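Local coordinates for sugar kinase MJ0406 (Methanococcus jannaschii, PDB 2C4E), which phosphorylates a wide range of nucleosides, inosine, guanosine and cytidine above all, to their monophosphates, with ATP as the preferred phosphate donor, at residues A[203-206]-A[207-210]. Residues are numbered along the deposited sequence; the frame is centred on the assembly and turned at random.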
ATOM      1  N   ASP A 203       0.441  -4.053 -42.126  1.00 22.87           N
ATOM      2  CA  ASP A 203       0.100  -5.344 -41.519  1.00 22.88           C
ATOM      3  C   ASP A 203      -1.003  -5.245 -40.472  1.00 22.08           C
ATOM      4  O   ASP A 203      -1.858  -6.115 -40.410  1.00 21.83           O
ATOM      5  CB  ASP A 203       1.321  -6.017 -40.909  1.00 23.04           C
ATOM      6  CG  ASP A 203       2.411  -6.256 -41.926  1.00 23.95           C
ATOM      7  OD1 ASP A 203       2.226  -7.121 -42.812  1.00 24.16           O
ATOM      8  OD2 ASP A 203       3.481  -5.615 -41.937  1.00 22.65           O
ATOM      9  N   TYR A 204      -0.965  -4.221 -39.621  1.00 21.42           N
ATOM     10  CA  TYR A 204      -2.081  -3.985 -38.709  1.00 21.81           C
ATOM     11  C   TYR A 204      -3.354  -3.756 -39.478  1.00 22.36           C
ATOM     12  O   TYR A 204      -4.416  -4.260 -39.094  1.00 21.85           O
ATOM     13  CB  TYR A 204      -1.845  -2.773 -37.828  1.00 21.25           C
ATOM     14  CG  TYR A 204      -0.783  -2.976 -36.799  1.00 21.66           C
ATOM     15  CD1 TYR A 204       0.515  -2.529 -37.022  1.00 21.40           C
ATOM     16  CD2 TYR A 204      -1.066  -3.589 -35.589  1.00 21.54           C
ATOM     17  CE1 TYR A 204       1.504  -2.702 -36.075  1.00 22.59           C
ATOM     18  CE2 TYR A 204      -0.092  -3.761 -34.630  1.00 21.31           C
ATOM     19  CZ  TYR A 204       1.200  -3.316 -34.878  1.00 21.10           C
ATOM     20  OH  TYR A 204       2.182  -3.470 -33.922  1.00 20.96           O
ATOM     21  N   LEU A 205      -3.266  -2.982 -40.548  1.00 22.32           N
ATOM     22  CA  LEU A 205      -4.476  -2.562 -41.256  1.00 23.41           C
ATOM     23  C   LEU A 205      -5.103  -3.677 -42.094  1.00 23.68           C
ATOM     24  O   LEU A 205      -6.227  -3.531 -42.557  1.00 23.98           O
ATOM     25  CB  LEU A 205      -4.194  -1.338 -42.125  1.00 24.00           C
ATOM     26  CG  LEU A 205      -3.847  -0.070 -41.340  1.00 25.63           C
ATOM     27  CD1 LEU A 205      -3.352   1.006 -42.295  0.20 24.78           C
ATOM     28  CD2 LEU A 205      -5.030   0.416 -40.556  1.00 26.62           C
ATOM     29  N   GLU A 206      -4.380  -4.778 -42.302  1.00 24.24           N
ATOM     30  CA  GLU A 206      -4.992  -5.974 -42.884  1.00 24.99           C
ATOM     31  C   GLU A 206      -5.912  -6.653 -41.862  1.00 24.68           C
ATOM     32  O   GLU A 206      -6.753  -7.455 -42.225  1.00 25.81           O
ATOM     33  CB  GLU A 206      -3.933  -6.963 -43.377  1.00 25.24           C
ATOM     34  CG  GLU A 206      -3.254  -6.516 -44.662  1.00 28.43           C
ATOM     35  CD  GLU A 206      -2.130  -7.444 -45.102  1.00 31.66           C
ATOM     36  OE1 GLU A 206      -2.100  -8.613 -44.657  1.00 35.92           O
ATOM     37  OE2 GLU A 206      -1.270  -7.012 -45.896  1.00 36.40           O
ATOM     38  N   ARG A 207      -5.746  -6.320 -40.588  1.00 23.72           N
ATOM     39  CA  ARG A 207      -6.474  -6.980 -39.516  1.00 23.32           C
ATOM     40  C   ARG A 207      -7.481  -6.092 -38.798  1.00 22.87           C
ATOM     41  O   ARG A 207      -8.499  -6.590 -38.361  1.00 23.10           O
ATOM     42  CB  ARG A 207      -5.487  -7.539 -38.522  1.00 22.93           C
ATOM     43  CG  ARG A 207      -4.676  -8.664 -39.143  1.00 24.25           C
ATOM     44  CD  ARG A 207      -3.370  -8.933 -38.485  1.00 24.82           C
ATOM     45  NE  ARG A 207      -2.703 -10.094 -39.073  1.00 24.29           N
ATOM     46  CZ  ARG A 207      -1.872 -10.062 -40.124  1.00 23.71           C
ATOM     47  NH1 ARG A 207      -1.574  -8.920 -40.748  1.00 21.99           N
ATOM     48  NH2 ARG A 207      -1.317 -11.193 -40.551  1.00 23.84           N
ATOM     49  N   VAL A 208      -7.165  -4.810 -38.631  1.00 21.94           N
ATOM     50  CA  VAL A 208      -8.024  -3.880 -37.881  1.00 21.46           C
ATOM     51  C   VAL A 208      -8.575  -2.799 -38.803  1.00 21.78           C
ATOM     52  O   VAL A 208      -8.116  -2.614 -39.935  1.00 21.61           O
ATOM     53  CB  VAL A 208      -7.282  -3.237 -36.677  1.00 21.37           C
ATOM     54  CG1 VAL A 208      -6.590  -4.287 -35.846  1.00 21.35           C
ATOM     55  CG2 VAL A 208      -6.271  -2.166 -37.132  1.00 20.62           C
ATOM     56  N   ASP A 209      -9.620  -2.121 -38.346  1.00 20.44           N
ATOM     57  CA  ASP A 209     -10.175  -1.013 -39.109  1.00 21.56           C
ATOM     58  C   ASP A 209      -9.471   0.305 -38.852  1.00 21.58           C
ATOM     59  O   ASP A 209      -9.391   1.144 -39.745  1.00 21.92           O
ATOM     60  CB  ASP A 209     -11.659  -0.837 -38.787  1.00 21.74           C
ATOM     61  CG  ASP A 209     -12.486  -2.021 -39.157  1.00 25.72           C
ATOM     62  OD1 ASP A 209     -12.346  -2.568 -40.275  1.00 25.36           O
ATOM     63  OD2 ASP A 209     -13.389  -2.434 -38.407  1.00 29.23           O
ATOM     64  N   ALA A 210      -8.996   0.498 -37.626  1.00 21.19           N
ATOM     65  CA  ALA A 210      -8.292   1.710 -37.244  1.00 21.38           C
ATOM     66  C   ALA A 210      -7.260   1.378 -36.197  1.00 21.16           C
ATOM     67  O   ALA A 210      -7.544   0.671 -35.220  1.00 20.64           O
ATOM     68  CB  ALA A 210      -9.241   2.764 -36.712  1.00 22.00           C
TER
HETATM   69  O   HOH W   1       0.287  -8.625 -43.152  1.00 31.13           O
HETATM   70  O   HOH W   2      -9.299  -8.152 -41.365  1.00 41.26           O
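Asp203 meets Arg207 through its backbone: Arg207 NH1 reaches Asp203 O at 2.8 Å, with that oxygen close to the guanidinium plane and the donor tilted 29° from the carbonyl plane. The arginine gets there by running back along the helix, its chain extended from CG to NE, while NE itself pairs with Glu178 at the end of helix 170-178. On the carboxylate of Asp203, OD1 takes a short 2.5 Å bond from a water that also accepts from Arg207 NH1, and OD2 receives the backbone N of Glu200. One residue on, Tyr204 O takes two backbone donors, Arg207 N at 2.9 Å from above the carbonyl plane and Val208 N at 2.8 Å nearly head-on. The ring of Tyr204 is buried, edge-to-face with Phe199, its OH bonded to Ser194. In this ribokinase-fold kinase the segment leads from helix 201-205 into strand 210-214 of the large central sheet; Ala210 already pairs by backbone bonds with Asn181 and Leu183. Leu205 adds a loose apolar touch, Leu205 CD2 to Val208 CG2 at 4.5 Å, whereas Val208 CG2 lies nearer Tyr204 O, at 3.4 Å. Glu206 crosses the arginine with its carboxylate nearly parallel to the guanidinium, 18° apart, but Glu206 OE1 stays 4.0 Å from Arg207 NH1 and well out of the guanidinium plane, a long salt bridge of charge alone. The water on Asp203 OD1 also gives Glu206 OE1 a weak bond.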